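Local coordinates for Non-canonical purine NTP pyrophosphatase (Coxiella burnetii, PDB 3TQU), which probably uses magnesium to hydrolyse non-canonical purine nucleoside triphosphates such as XTP, dITP and ITP to monophosphates and diphosphate, clearing them from the nucleotide pool, at residues S47-N52 against A70-L75; S120-I125 against I138-W143; P40-T45 against I54-H59; A18-L23 against Q188-L193. All blocks are in the same frame, centred on the assembly; numbering follows the deposited sequence.

Interaction 1. Residues S47-N52 against A70-L75; sequences STFVEN and ADDSGL. With CA (calcium ion), chain E.
A chi1 of -171° swings the Asp72 carboxylate away from its own N, and one of -73° holds the Asn52 amide beside its N, so that the acid of strand 68-77 and the amide at the start of helix 49-64 are carried to the same point. There Asn52 ND2 donates to Asp72 OD2 at 3.0 Å. The acceptor lies in the plane of the amide, whereas the donor approaches from above the carboxylate, 37° out of its plane. The two oxygens of Asp72 divide the work: OD1 binds the calcium ion at 2.6 Å, while OD2 also accepts a hydrogen bond from a water of the metal's shell. Asn52 is itself steadied through OD1, which accepts a hydrogen bond from Gly46 N. Phe49 reaches along the strand: its CD1 comes 3.5 Å from Asp72 OD2, which sits at the ring edge, and CE1 lies 3.4 Å from Ser73 C. The helix begins with Thr48 as N-cap, Glu51 N donating to Thr48 OG1 at 3.1 Å in a capping box. Asp72, a calcium ligand here and the predicted proton acceptor, with Asn52 behind it as a second-shell residue, belongs to the metal site of this HAM1-family enzyme.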
loop_
_atom_site.group_PDB
_atom_site.type_symbol
_atom_site.label_atom_id
_atom_site.label_comp_id
_atom_site.label_asym_id
_atom_site.label_seq_id
_atom_site.Cartn_x
_atom_site.Cartn_y
_atom_site.Cartn_z
ATOM N N SER A 47 1.549 -5.803 11.059
ATOM C CA SER A 47 0.184 -6.254 11.314
ATOM C C SER A 47 -0.676 -6.222 10.052
ATOM O O SER A 47 -1.830 -6.635 10.074
ATOM C CB SER A 47 -0.461 -5.434 12.428
ATOM O OG SER A 47 0.191 -5.694 13.660
ATOM N N THR A 48 -0.100 -5.733 8.958
ATOM C CA THR A 48 -0.752 -5.768 7.652
ATOM C C THR A 48 0.158 -6.445 6.636
ATOM O O THR A 48 1.382 -6.422 6.778
ATOM C CB THR A 48 -1.049 -4.357 7.125
ATOM O OG1 THR A 48 0.186 -3.648 6.948
ATOM C CG2 THR A 48 -1.944 -3.594 8.088
ATOM N N PHE A 49 -0.439 -7.029 5.602
ATOM C CA PHE A 49 0.337 -7.646 4.533
ATOM C C PHE A 49 1.279 -6.625 3.901
ATOM O O PHE A 49 2.447 -6.921 3.636
ATOM C CB PHE A 49 -0.578 -8.257 3.466
ATOM C CG PHE A 49 -1.573 -9.239 4.011
ATOM C CD1 PHE A 49 -1.148 -10.415 4.613
ATOM C CD2 PHE A 49 -2.937 -8.992 3.916
ATOM C CE1 PHE A 49 -2.064 -11.320 5.119
ATOM C CE2 PHE A 49 -3.853 -9.895 4.418
ATOM C CZ PHE A 49 -3.418 -11.060 5.020
ATOM N N VAL A 50 0.777 -5.416 3.676
ATOM C CA VAL A 50 1.581 -4.394 3.017
ATOM C C VAL A 50 2.831 -4.053 3.829
ATOM O O VAL A 50 3.908 -3.870 3.269
ATOM C CB VAL A 50 0.764 -3.121 2.710
ATOM C CG1 VAL A 50 0.206 -2.525 3.985
ATOM C CG2 VAL A 50 1.619 -2.110 1.969
ATOM N N GLU A 51 2.694 -3.989 5.150
ATOM C CA GLU A 51 3.846 -3.730 6.013
ATOM C C GLU A 51 4.918 -4.817 5.901
ATOM O O GLU A 51 6.115 -4.524 5.876
ATOM C CB GLU A 51 3.408 -3.562 7.471
ATOM C CG GLU A 51 2.798 -2.196 7.765
ATOM C CD GLU A 51 2.172 -2.117 9.140
ATOM O OE1 GLU A 51 1.278 -2.937 9.426
ATOM O OE2 GLU A 51 2.573 -1.242 9.935
ATOM N N ASN A 52 4.489 -6.069 5.842
ATOM C CA ASN A 52 5.429 -7.176 5.721
ATOM C C ASN A 52 6.081 -7.209 4.343
ATOM O O ASN A 52 7.281 -7.469 4.215
ATOM C CB ASN A 52 4.743 -8.505 6.041
ATOM C CG ASN A 52 4.458 -8.668 7.523
ATOM O OD1 ASN A 52 5.233 -8.214 8.367
ATOM N ND2 ASN A 52 3.344 -9.316 7.847
ATOM N N ALA A 70 8.872 -7.902 -3.068
ATOM C CA ALA A 70 8.419 -8.887 -2.100
ATOM C C ALA A 70 6.901 -8.894 -2.030
ATOM O O ALA A 70 6.249 -7.946 -2.469
ATOM C CB ALA A 70 9.013 -8.599 -0.730
ATOM N N ASP A 71 6.336 -9.966 -1.487
ATOM C CA ASP A 71 4.898 -10.014 -1.281
ATOM C C ASP A 71 4.581 -10.592 0.085
ATOM O O ASP A 71 5.399 -11.296 0.678
ATOM C CB ASP A 71 4.214 -10.858 -2.361
ATOM C CG ASP A 71 4.119 -12.328 -1.982
ATOM O OD1 ASP A 71 4.955 -13.125 -2.454
ATOM O OD2 ASP A 71 3.206 -12.686 -1.208
ATOM N N ASP A 72 3.393 -10.279 0.584
ATOM C CA ASP A 72 2.844 -10.994 1.723
ATOM C C ASP A 72 1.391 -11.334 1.418
ATOM O O ASP A 72 0.697 -10.581 0.727
ATOM C CB ASP A 72 2.964 -10.188 3.016
ATOM C CG ASP A 72 2.608 -11.008 4.237
ATOM O OD1 ASP A 72 2.665 -12.247 4.131
ATOM O OD2 ASP A 72 2.271 -10.433 5.293
ATOM N N SER A 73 0.934 -12.474 1.919
ATOM C CA SER A 73 -0.395 -12.957 1.583
ATOM C C SER A 73 -1.057 -13.630 2.772
ATOM O O SER A 73 -0.393 -14.004 3.739
ATOM C CB SER A 73 -0.310 -13.949 0.426
ATOM O OG SER A 73 0.472 -15.073 0.798
ATOM N N GLY A 74 -2.369 -13.801 2.695
ATOM C CA GLY A 74 -3.077 -14.469 3.764
ATOM C C GLY A 74 -4.562 -14.592 3.517
ATOM O O GLY A 74 -5.093 -14.086 2.527
ATOM N N LEU A 75 -5.223 -15.286 4.434
ATOM C CA LEU A 75 -6.659 -15.489 4.391
ATOM C C LEU A 75 -7.282 -14.620 5.472
ATOM O O LEU A 75 -6.803 -14.610 6.605
ATOM C CB LEU A 75 -6.968 -16.959 4.671
ATOM C CG LEU A 75 -8.428 -17.391 4.674
ATOM C CD1 LEU A 75 -9.077 -17.107 3.325
ATOM C CD2 LEU A 75 -8.532 -18.870 5.032
HETATM CA CA CA E . 3.970 -14.063 5.381
HETATM O O HOH W 1 2.412 -12.614 6.946
HETATM O O HOH W 2 1.985 -15.211 4.148
HETATM O O HOH W 3 3.619 -16.253 6.780
HETATM O O HOH W 4 4.957 -14.436 3.106
HETATM O O HOH W 5 5.649 -16.099 5.086
#

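Interaction 2. Residues S120-I125 against I138-W143; sequences SFHCVI and ICHGVW
His122 and His140 meet across a pair of antiparallel strands, and the first of them can be followed outward. Its CB lies 4.0 Å from His140 NE2 and almost as near the carbonyl oxygen of Gly141. A chi1 of -64° sets CG beside the backbone N, and from there ND1 points at the opposite ring. The hydrogen bond between His122 ND1 and His140 NE2 is 3.0 Å long and nearly straight, each nitrogen lying at the edge of the other's ring, with the planes turned 50° apart. Val142 CG2 packs against the same ND1 and, slightly farther on, against CE1. At the far tip, His122 NE2 is hydrogen-bonded to Thr76 OG1 of strand 68-77, so both ring nitrogens are engaged and the ring's rotation is fixed. On the same side of the sheet Val124 CG2 sits over a face of the His140 ring, 4.0 Å from its centroid, as a CH-pi contact. Side chains turned the other way include Phe121 and Trp143, whose CD2 and CE3 approach to 3.9 Å. Paired backbone hydrogen bonds join Phe121 with Trp143, Cys123 with Gly141 and Ile125 with Cys139, the hydrogen-bonded pairs of the antiparallel register. This hairpin lies next to strand 68-77, with helix 185-199 packed on the Cys123 and Ile125 side and helix 49-64 touching Val124 and Ile138 on the other.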
loop_
_atom_site.group_PDB
_atom_site.type_symbol
_atom_site.label_atom_id
_atom_site.label_comp_id
_atom_site.label_asym_id
_atom_site.label_seq_id
_atom_site.Cartn_x
_atom_site.Cartn_y
_atom_site.Cartn_z
ATOM N N SER A 120 -11.704 -13.799 2.326
ATOM C CA SER A 120 -10.957 -13.297 1.184
ATOM C C SER A 120 -9.495 -13.694 1.296
ATOM O O SER A 120 -8.936 -13.726 2.396
ATOM C CB SER A 120 -11.065 -11.774 1.096
ATOM O OG SER A 120 -12.417 -11.359 1.074
ATOM N N PHE A 121 -8.892 -14.020 0.157
ATOM C CA PHE A 121 -7.446 -14.168 0.059
ATOM C C PHE A 121 -6.873 -12.832 -0.388
ATOM O O PHE A 121 -7.448 -12.173 -1.258
ATOM C CB PHE A 121 -7.074 -15.223 -0.983
ATOM C CG PHE A 121 -6.906 -16.606 -0.426
ATOM C CD1 PHE A 121 -5.968 -16.861 0.560
ATOM C CD2 PHE A 121 -7.659 -17.658 -0.917
ATOM C CE1 PHE A 121 -5.803 -18.138 1.067
ATOM C CE2 PHE A 121 -7.496 -18.941 -0.416
ATOM C CZ PHE A 121 -6.567 -19.177 0.578
ATOM N N HIS A 122 -5.743 -12.443 0.194
ATOM C CA HIS A 122 -5.085 -11.197 -0.174
ATOM C C HIS A 122 -3.648 -11.452 -0.586
ATOM O O HIS A 122 -2.947 -12.251 0.039
ATOM C CB HIS A 122 -5.093 -10.211 0.996
ATOM C CG HIS A 122 -6.460 -9.775 1.410
ATOM N ND1 HIS A 122 -7.006 -8.570 1.021
ATOM C CD2 HIS A 122 -7.396 -10.382 2.177
ATOM C CE1 HIS A 122 -8.219 -8.454 1.533
ATOM N NE2 HIS A 122 -8.479 -9.540 2.239
ATOM N N CYS A 123 -3.208 -10.764 -1.635
ATOM C CA CYS A 123 -1.801 -10.754 -2.002
ATOM C C CYS A 123 -1.345 -9.320 -2.212
ATOM O O CYS A 123 -1.880 -8.608 -3.065
ATOM C CB CYS A 123 -1.553 -11.557 -3.276
ATOM S SG CYS A 123 0.159 -11.451 -3.860
ATOM N N VAL A 124 -0.360 -8.895 -1.430
ATOM C CA VAL A 124 0.172 -7.548 -1.563
ATOM C C VAL A 124 1.626 -7.631 -1.985
ATOM O O VAL A 124 2.449 -8.231 -1.294
ATOM C CB VAL A 124 0.066 -6.753 -0.247
ATOM C CG1 VAL A 124 0.613 -5.331 -0.436
ATOM C CG2 VAL A 124 -1.374 -6.714 0.238
ATOM N N ILE A 125 1.923 -7.035 -3.133
ATOM C CA ILE A 125 3.271 -6.998 -3.673
ATOM C C ILE A 125 3.838 -5.601 -3.487
ATOM O O ILE A 125 3.158 -4.605 -3.745
ATOM C CB ILE A 125 3.267 -7.354 -5.178
ATOM C CG1 ILE A 125 2.792 -8.794 -5.373
ATOM C CG2 ILE A 125 4.648 -7.151 -5.794
ATOM C CD1 ILE A 125 2.650 -9.210 -6.826
ATOM N N ILE A 138 2.815 -0.521 -4.951
ATOM C CA ILE A 138 2.032 -1.471 -4.171
ATOM C C ILE A 138 0.923 -2.054 -5.037
ATOM O O ILE A 138 0.091 -1.318 -5.565
ATOM C CB ILE A 138 1.395 -0.806 -2.934
ATOM C CG1 ILE A 138 2.470 -0.154 -2.056
ATOM C CG2 ILE A 138 0.578 -1.821 -2.140
ATOM C CD1 ILE A 138 3.498 -1.123 -1.514
ATOM N N CYS A 139 0.926 -3.373 -5.190
ATOM C CA CYS A 139 -0.133 -4.062 -5.918
ATOM C C CYS A 139 -0.916 -4.927 -4.945
ATOM O O CYS A 139 -0.340 -5.761 -4.250
ATOM C CB CYS A 139 0.454 -4.927 -7.031
ATOM S SG CYS A 139 1.414 -4.003 -8.246
ATOM N N HIS A 140 -2.229 -4.728 -4.890
ATOM C CA HIS A 140 -3.049 -5.447 -3.925
ATOM C C HIS A 140 -4.136 -6.279 -4.602
ATOM O O HIS A 140 -5.124 -5.740 -5.101
ATOM C CB HIS A 140 -3.666 -4.467 -2.923
ATOM C CG HIS A 140 -4.405 -5.131 -1.803
ATOM N ND1 HIS A 140 -4.869 -4.436 -0.706
ATOM C CD2 HIS A 140 -4.762 -6.423 -1.610
ATOM C CE1 HIS A 140 -5.482 -5.273 0.113
ATOM N NE2 HIS A 140 -5.429 -6.485 -0.411
ATOM N N GLY A 141 -3.947 -7.596 -4.608
ATOM C CA GLY A 141 -4.913 -8.511 -5.192
ATOM C C GLY A 141 -5.846 -9.082 -4.140
ATOM O O GLY A 141 -5.408 -9.482 -3.056
ATOM N N VAL A 142 -7.136 -9.115 -4.458
ATOM C CA VAL A 142 -8.139 -9.618 -3.531
ATOM C C VAL A 142 -9.033 -10.654 -4.198
ATOM O O VAL A 142 -9.565 -10.429 -5.283
ATOM C CB VAL A 142 -9.018 -8.480 -2.965
ATOM C CG1 VAL A 142 -10.098 -9.048 -2.051
ATOM C CG2 VAL A 142 -8.162 -7.470 -2.220
ATOM N N TRP A 143 -9.196 -11.791 -3.531
ATOM C CA TRP A 143 -10.011 -12.879 -4.045
ATOM C C TRP A 143 -11.086 -13.217 -3.015
ATOM O O TRP A 143 -10.780 -13.743 -1.947
ATOM C CB TRP A 143 -9.121 -14.095 -4.314
ATOM C CG TRP A 143 -9.733 -15.148 -5.180
ATOM C CD1 TRP A 143 -10.814 -15.014 -6.006
ATOM C CD2 TRP A 143 -9.294 -16.507 -5.310
ATOM N NE1 TRP A 143 -11.072 -16.205 -6.643
ATOM C CE2 TRP A 143 -10.156 -17.135 -6.232
ATOM C CE3 TRP A 143 -8.256 -17.250 -4.738
ATOM C CZ2 TRP A 143 -10.011 -18.476 -6.590
ATOM C CZ3 TRP A 143 -8.116 -18.581 -5.096
ATOM C CH2 TRP A 143 -8.989 -19.180 -6.013
#

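Interaction 3. Residues P40-T45 against I54-H59; sequences PDIEET and IIKARH. With CA (calcium ion), chain E.
The imidazole of His59 has Ile42 over one face and the carbonyl oxygen of Pro40 at its edge. Ile42 CB stands 3.9 Å from the ring centroid and 18° off the normal, a CH-pi contact, while its CG2 and CD1 extend the cover to His59 CB and ND1. In the plane of the ring, NE2 of His59 donates to Pro40 O over 3.0 Å, a bent bond with an angle of 136° at the hydrogen. The second flat group is the carboxylate of Glu44, whose two oxygens both bind the calcium ion, OE1 at 2.7 Å and OE2 at 2.8 Å. Lys56 NZ reaches OE2 at 2.8 Å in a salt bridge, approaching from above the carboxylate plane. A bend at chi3 (-63°) helps to bring CE and NZ of this lysine to that oxygen, and NZ also donates to Asp71 O. Between the two polar ends, Ile42 CD1 lies 4.0 Å from Ile55 CG2; beyond Glu44, Ile55 CD1 packs on Thr45 OG1. Asp72 binds the same ion. The lysine would be expected to offset part of the charge of the Glu44 carboxylate, and the shared oxygen OE2 couples the loop's metal ligand directly to helix 49-64.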
loop_
_atom_site.group_PDB
_atom_site.type_symbol
_atom_site.label_atom_id
_atom_site.label_comp_id
_atom_site.label_asym_id
_atom_site.label_seq_id
_atom_site.Cartn_x
_atom_site.Cartn_y
_atom_site.Cartn_z
ATOM N N PRO A 40 19.820 -13.247 4.130
ATOM C CA PRO A 40 19.004 -14.051 5.044
ATOM C C PRO A 40 17.562 -13.551 5.092
ATOM O O PRO A 40 17.303 -12.391 4.764
ATOM C CB PRO A 40 19.683 -13.827 6.395
ATOM C CG PRO A 40 20.287 -12.472 6.282
ATOM C CD PRO A 40 20.713 -12.321 4.847
ATOM N N ASP A 41 16.636 -14.420 5.481
ATOM C CA ASP A 41 15.255 -14.007 5.702
ATOM C C ASP A 41 15.206 -12.990 6.836
ATOM O O ASP A 41 15.996 -13.060 7.779
ATOM C CB ASP A 41 14.376 -15.207 6.062
ATOM C CG ASP A 41 14.061 -16.088 4.868
ATOM O OD1 ASP A 41 14.650 -15.876 3.790
ATOM O OD2 ASP A 41 13.226 -17.004 5.014
ATOM N N ILE A 42 14.275 -12.048 6.740
ATOM C CA ILE A 42 14.037 -11.091 7.810
ATOM C C ILE A 42 12.661 -11.365 8.404
ATOM O O ILE A 42 11.751 -11.788 7.695
ATOM C CB ILE A 42 14.115 -9.637 7.295
ATOM C CG1 ILE A 42 13.972 -8.649 8.453
ATOM C CG2 ILE A 42 13.052 -9.388 6.233
ATOM C CD1 ILE A 42 14.225 -7.207 8.066
ATOM N N GLU A 43 12.513 -11.135 9.703
ATOM C CA GLU A 43 11.264 -11.440 10.396
ATOM C C GLU A 43 10.111 -10.523 9.988
ATOM O O GLU A 43 10.262 -9.304 9.931
ATOM C CB GLU A 43 11.467 -11.377 11.912
ATOM C CG GLU A 43 10.216 -11.701 12.714
ATOM C CD GLU A 43 10.426 -11.576 14.211
ATOM O OE1 GLU A 43 11.569 -11.296 14.633
ATOM O OE2 GLU A 43 9.446 -11.753 14.967
ATOM N N GLU A 44 8.958 -11.119 9.700
ATOM C CA GLU A 44 7.753 -10.355 9.411
ATOM C C GLU A 44 7.078 -9.921 10.707
ATOM O O GLU A 44 6.513 -10.740 11.430
ATOM C CB GLU A 44 6.788 -11.182 8.569
ATOM C CG GLU A 44 7.270 -11.429 7.154
ATOM C CD GLU A 44 6.395 -12.415 6.420
ATOM O OE1 GLU A 44 6.110 -13.486 6.994
ATOM O OE2 GLU A 44 5.987 -12.120 5.278
ATOM N N THR A 45 7.135 -8.625 10.993
ATOM C CA THR A 45 6.649 -8.105 12.264
ATOM C C THR A 45 5.466 -7.156 12.099
ATOM O O THR A 45 4.972 -6.598 13.081
ATOM C CB THR A 45 7.773 -7.376 13.023
ATOM O OG1 THR A 45 8.284 -6.315 12.209
ATOM C CG2 THR A 45 8.904 -8.337 13.342
ATOM N N ILE A 54 6.683 -4.666 2.467
ATOM C CA ILE A 54 7.688 -3.606 2.457
ATOM C C ILE A 54 8.921 -3.997 3.264
ATOM O O ILE A 54 10.052 -3.796 2.819
ATOM C CB ILE A 54 7.114 -2.274 2.976
ATOM C CG1 ILE A 54 6.153 -1.690 1.940
ATOM C CG2 ILE A 54 8.230 -1.293 3.261
ATOM C CD1 ILE A 54 5.307 -0.556 2.457
ATOM N N ILE A 55 8.695 -4.557 4.449
ATOM C CA ILE A 55 9.789 -4.978 5.315
ATOM C C ILE A 55 10.751 -5.894 4.567
ATOM O O ILE A 55 11.966 -5.742 4.660
ATOM C CB ILE A 55 9.271 -5.694 6.580
ATOM C CG1 ILE A 55 8.670 -4.680 7.560
ATOM C CG2 ILE A 55 10.392 -6.477 7.251
ATOM C CD1 ILE A 55 8.051 -5.312 8.797
ATOM N N LYS A 56 10.196 -6.834 3.811
ATOM C CA LYS A 56 11.003 -7.840 3.134
ATOM C C LYS A 56 11.674 -7.293 1.873
ATOM O O LYS A 56 12.818 -7.633 1.575
ATOM C CB LYS A 56 10.160 -9.080 2.825
ATOM C CG LYS A 56 9.601 -9.752 4.079
ATOM C CD LYS A 56 8.935 -11.081 3.767
ATOM C CE LYS A 56 7.728 -10.906 2.857
ATOM N NZ LYS A 56 7.006 -12.200 2.663
ATOM N N ALA A 57 10.969 -6.437 1.144
ATOM C CA ALA A 57 11.541 -5.820 -0.047
ATOM C C ALA A 57 12.648 -4.831 0.315
ATOM O O ALA A 57 13.699 -4.803 -0.325
ATOM C CB ALA A 57 10.455 -5.140 -0.876
ATOM N N ARG A 58 12.416 -4.022 1.344
ATOM C CA ARG A 58 13.417 -3.052 1.771
ATOM C C ARG A 58 14.690 -3.748 2.232
ATOM O O ARG A 58 15.797 -3.274 1.970
ATOM C CB ARG A 58 12.892 -2.158 2.892
ATOM C CG ARG A 58 13.923 -1.134 3.348
ATOM C CD ARG A 58 13.676 -0.639 4.762
ATOM N NE ARG A 58 12.421 0.090 4.899
ATOM C CZ ARG A 58 11.398 -0.330 5.633
ATOM N NH1 ARG A 58 11.485 -1.475 6.290
ATOM N NH2 ARG A 58 10.292 0.389 5.710
ATOM N N HIS A 59 14.521 -4.866 2.931
ATOM C CA HIS A 59 15.647 -5.657 3.414
ATOM C C HIS A 59 16.484 -6.157 2.244
ATOM O O HIS A 59 17.703 -5.974 2.215
ATOM C CB HIS A 59 15.140 -6.838 4.245
ATOM C CG HIS A 59 16.221 -7.759 4.716
ATOM N ND1 HIS A 59 17.229 -7.355 5.563
ATOM C CD2 HIS A 59 16.442 -9.072 4.466
ATOM C CE1 HIS A 59 18.028 -8.377 5.812
ATOM N NE2 HIS A 59 17.573 -9.431 5.157
HETATM CA CA CA E . 3.970 -14.063 5.381
HETATM O O HOH W 3 3.619 -16.253 6.780
HETATM O O HOH W 2 1.985 -15.211 4.148
HETATM O O HOH W 4 4.957 -14.436 3.106
HETATM O O HOH W 5 5.649 -16.099 5.086
HETATM O O HOH W 1 2.412 -12.614 6.946
#

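Interaction 4. Residues A18-L23 against Q188-L193; sequences AEMQEL and QALEQL
Glu19 is the first residue of segment 18-23 to meet the other helix, and it does so with its extended chain, OE1 coming 4.0 Å from Leu190 CD1. The two side chains cross at about a right angle. The same oxygen is taken by Arg186 in a salt bridge, so the charged end of Glu19 is tied to the start of helix 185-199 while it brushes the leucine methyl. Arg186 is a predicted substrate-binding residue, which probably places this polar corner beside the nucleotide pocket. One residue on, the selenomethionine Met20 leaves its helix with CG anti to the backbone N (chi1 -178°), and bends at chi2 (82°) and chi3 turn its end toward the partner helix. Its CE touches Leu190 CD2 at 3.4 Å, closer than usual for two carbons, and SE rests 3.8 Å from Leu193 CD2. The selenium atom thus meets one leucine and its terminal methyl the other. One turn on from Glu19, Leu23 closes the segment. Its CD2 lies 3.6 Å from Leu190 CB and 3.2 Å from Leu190 O, so it packs on the base of that leucine and on its backbone, while Met20 and Glu19 take the two methyl ends. Leu190 is therefore the centre of the contact, reached by all three residues. Leu190 also touches Ile125 of strand 118-128, and Leu193 touches Cys139 of strand 137-147. The short segments run at 40° to each other with axes 10.9 Å apart, a helix-helix packing on one face of the central mixed sheet in an alpha/beta fold of the HAM1 family.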
loop_
_atom_site.group_PDB
_atom_site.type_symbol
_atom_site.label_atom_id
_atom_site.label_comp_id
_atom_site.label_asym_id
_atom_site.label_seq_id
_atom_site.Cartn_x
_atom_site.Cartn_y
_atom_site.Cartn_z
ATOM N N ALA A 18 8.857 -18.877 -10.610
ATOM C CA ALA A 18 8.390 -19.408 -11.886
ATOM C C ALA A 18 7.167 -18.652 -12.401
ATOM O O ALA A 18 7.080 -18.331 -13.587
ATOM C CB ALA A 18 8.082 -20.895 -11.758
ATOM N N GLU A 19 6.219 -18.370 -11.511
ATOM C CA GLU A 19 5.020 -17.630 -11.895
ATOM C C GLU A 19 5.391 -16.252 -12.444
ATOM O O GLU A 19 4.781 -15.764 -13.395
ATOM C CB GLU A 19 4.062 -17.487 -10.708
ATOM C CG GLU A 19 3.354 -18.775 -10.306
ATOM C CD GLU A 19 2.477 -18.605 -9.074
ATOM O OE1 GLU A 19 2.232 -17.447 -8.673
ATOM O OE2 GLU A 19 2.039 -19.628 -8.506
HETATM N N MSE A 20 6.405 -15.644 -11.839
HETATM C CA MSE A 20 6.859 -14.305 -12.199
HETATM C C MSE A 20 7.552 -14.318 -13.559
HETATM O O MSE A 20 7.299 -13.463 -14.408
HETATM C CB MSE A 20 7.815 -13.783 -11.118
HETATM C CG MSE A 20 8.351 -12.370 -11.321
HETATM SE SE MSE A 20 7.084 -11.027 -10.711
HETATM C CE MSE A 20 6.407 -11.997 -9.176
ATOM N N GLN A 21 8.429 -15.293 -13.763
ATOM C CA GLN A 21 9.141 -15.410 -15.028
ATOM C C GLN A 21 8.158 -15.608 -16.173
ATOM O O GLN A 21 8.323 -15.041 -17.253
ATOM C CB GLN A 21 10.141 -16.565 -14.979
ATOM C CG GLN A 21 11.304 -16.333 -14.026
ATOM C CD GLN A 21 12.093 -17.598 -13.782
ATOM O OE1 GLN A 21 11.586 -18.702 -13.980
ATOM N NE2 GLN A 21 13.342 -17.448 -13.366
ATOM N N GLU A 22 7.138 -16.422 -15.926
ATOM C CA GLU A 22 6.076 -16.646 -16.900
ATOM C C GLU A 22 5.314 -15.348 -17.171
ATOM O O GLU A 22 4.988 -15.027 -18.312
ATOM C CB GLU A 22 5.115 -17.720 -16.388
ATOM C CG GLU A 22 3.852 -17.882 -17.220
ATOM C CD GLU A 22 4.115 -18.546 -18.553
ATOM O OE1 GLU A 22 5.102 -19.306 -18.655
ATOM O OE2 GLU A 22 3.337 -18.309 -19.502
ATOM N N LEU A 23 5.044 -14.605 -16.104
ATOM C CA LEU A 23 4.282 -13.365 -16.190
ATOM C C LEU A 23 4.972 -12.306 -17.039
ATOM O O LEU A 23 4.323 -11.613 -17.824
ATOM C CB LEU A 23 4.038 -12.802 -14.788
ATOM C CG LEU A 23 3.291 -11.468 -14.742
ATOM C CD1 LEU A 23 1.817 -11.690 -15.019
ATOM C CD2 LEU A 23 3.487 -10.797 -13.395
ATOM N N GLN A 188 -4.219 -11.737 -9.609
ATOM C CA GLN A 188 -4.655 -10.350 -9.752
ATOM C C GLN A 188 -3.536 -9.366 -9.407
ATOM O O GLN A 188 -3.320 -8.384 -10.119
ATOM C CB GLN A 188 -5.902 -10.083 -8.898
ATOM C CG GLN A 188 -7.135 -10.843 -9.369
ATOM C CD GLN A 188 -8.324 -10.692 -8.437
ATOM O OE1 GLN A 188 -8.929 -9.624 -8.348
ATOM N NE2 GLN A 188 -8.668 -11.768 -7.741
ATOM N N ALA A 189 -2.824 -9.629 -8.319
ATOM C CA ALA A 189 -1.688 -8.794 -7.954
ATOM C C ALA A 189 -0.659 -8.794 -9.083
ATOM O O ALA A 189 -0.162 -7.740 -9.488
ATOM C CB ALA A 189 -1.064 -9.281 -6.655
ATOM N N LEU A 190 -0.355 -9.981 -9.602
ATOM C CA LEU A 190 0.647 -10.118 -10.652
ATOM C C LEU A 190 0.249 -9.388 -11.935
ATOM O O LEU A 190 1.099 -8.806 -12.612
ATOM C CB LEU A 190 0.935 -11.594 -10.941
ATOM C CG LEU A 190 1.711 -12.347 -9.859
ATOM C CD1 LEU A 190 1.860 -13.819 -10.212
ATOM C CD2 LEU A 190 3.074 -11.711 -9.656
ATOM N N GLU A 191 -1.036 -9.416 -12.271
ATOM C CA GLU A 191 -1.500 -8.722 -13.467
ATOM C C GLU A 191 -1.411 -7.205 -13.293
ATOM O O GLU A 191 -1.095 -6.488 -14.239
ATOM C CB GLU A 191 -2.913 -9.165 -13.867
ATOM C CG GLU A 191 -3.992 -8.906 -12.832
ATOM C CD GLU A 191 -4.676 -7.560 -13.006
ATOM O OE1 GLU A 191 -5.564 -7.240 -12.189
ATOM O OE2 GLU A 191 -4.333 -6.826 -13.959
ATOM N N GLN A 192 -1.673 -6.726 -12.078
ATOM C CA GLN A 192 -1.511 -5.309 -11.757
ATOM C C GLN A 192 -0.050 -4.909 -11.919
ATOM O O GLN A 192 0.261 -3.864 -12.495
ATOM C CB GLN A 192 -1.960 -5.024 -10.321
ATOM C CG GLN A 192 -3.429 -5.313 -10.035
ATOM C CD GLN A 192 -3.775 -5.131 -8.568
ATOM O OE1 GLN A 192 -3.074 -4.430 -7.838
ATOM N NE2 GLN A 192 -4.854 -5.768 -8.127
ATOM N N LEU A 193 0.841 -5.750 -11.399
ATOM C CA LEU A 193 2.280 -5.540 -11.517
ATOM C C LEU A 193 2.729 -5.531 -12.978
ATOM O O LEU A 193 3.502 -4.666 -13.394
ATOM C CB LEU A 193 3.044 -6.628 -10.753
ATOM C CG LEU A 193 4.572 -6.550 -10.816
ATOM C CD1 LEU A 193 5.071 -5.331 -10.058
ATOM C CD2 LEU A 193 5.198 -7.816 -10.259
#

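In the fold
The four contacts are arranged round one mixed sheet. Interactions 1 and 2, with centres about 8 Å apart, share it directly, since strands 68-77 and 118-128 are neighbours. Interactions 1 and 3 both use helix 49-64 and the calcium ion, and their segments alternate along the chain, so loop, helix and strand are drawn together at the metal. Interaction 4 brackets all the others in sequence, bringing the early helix 14-23 to the late helix 185-199; it touches interaction 2 through Gln192 and lies about 21 Å, centre to centre, from interaction 3. Metal site and helix pair thus flank the sheet, and interactions 1 to 3 also reach the second subunit of the dimer.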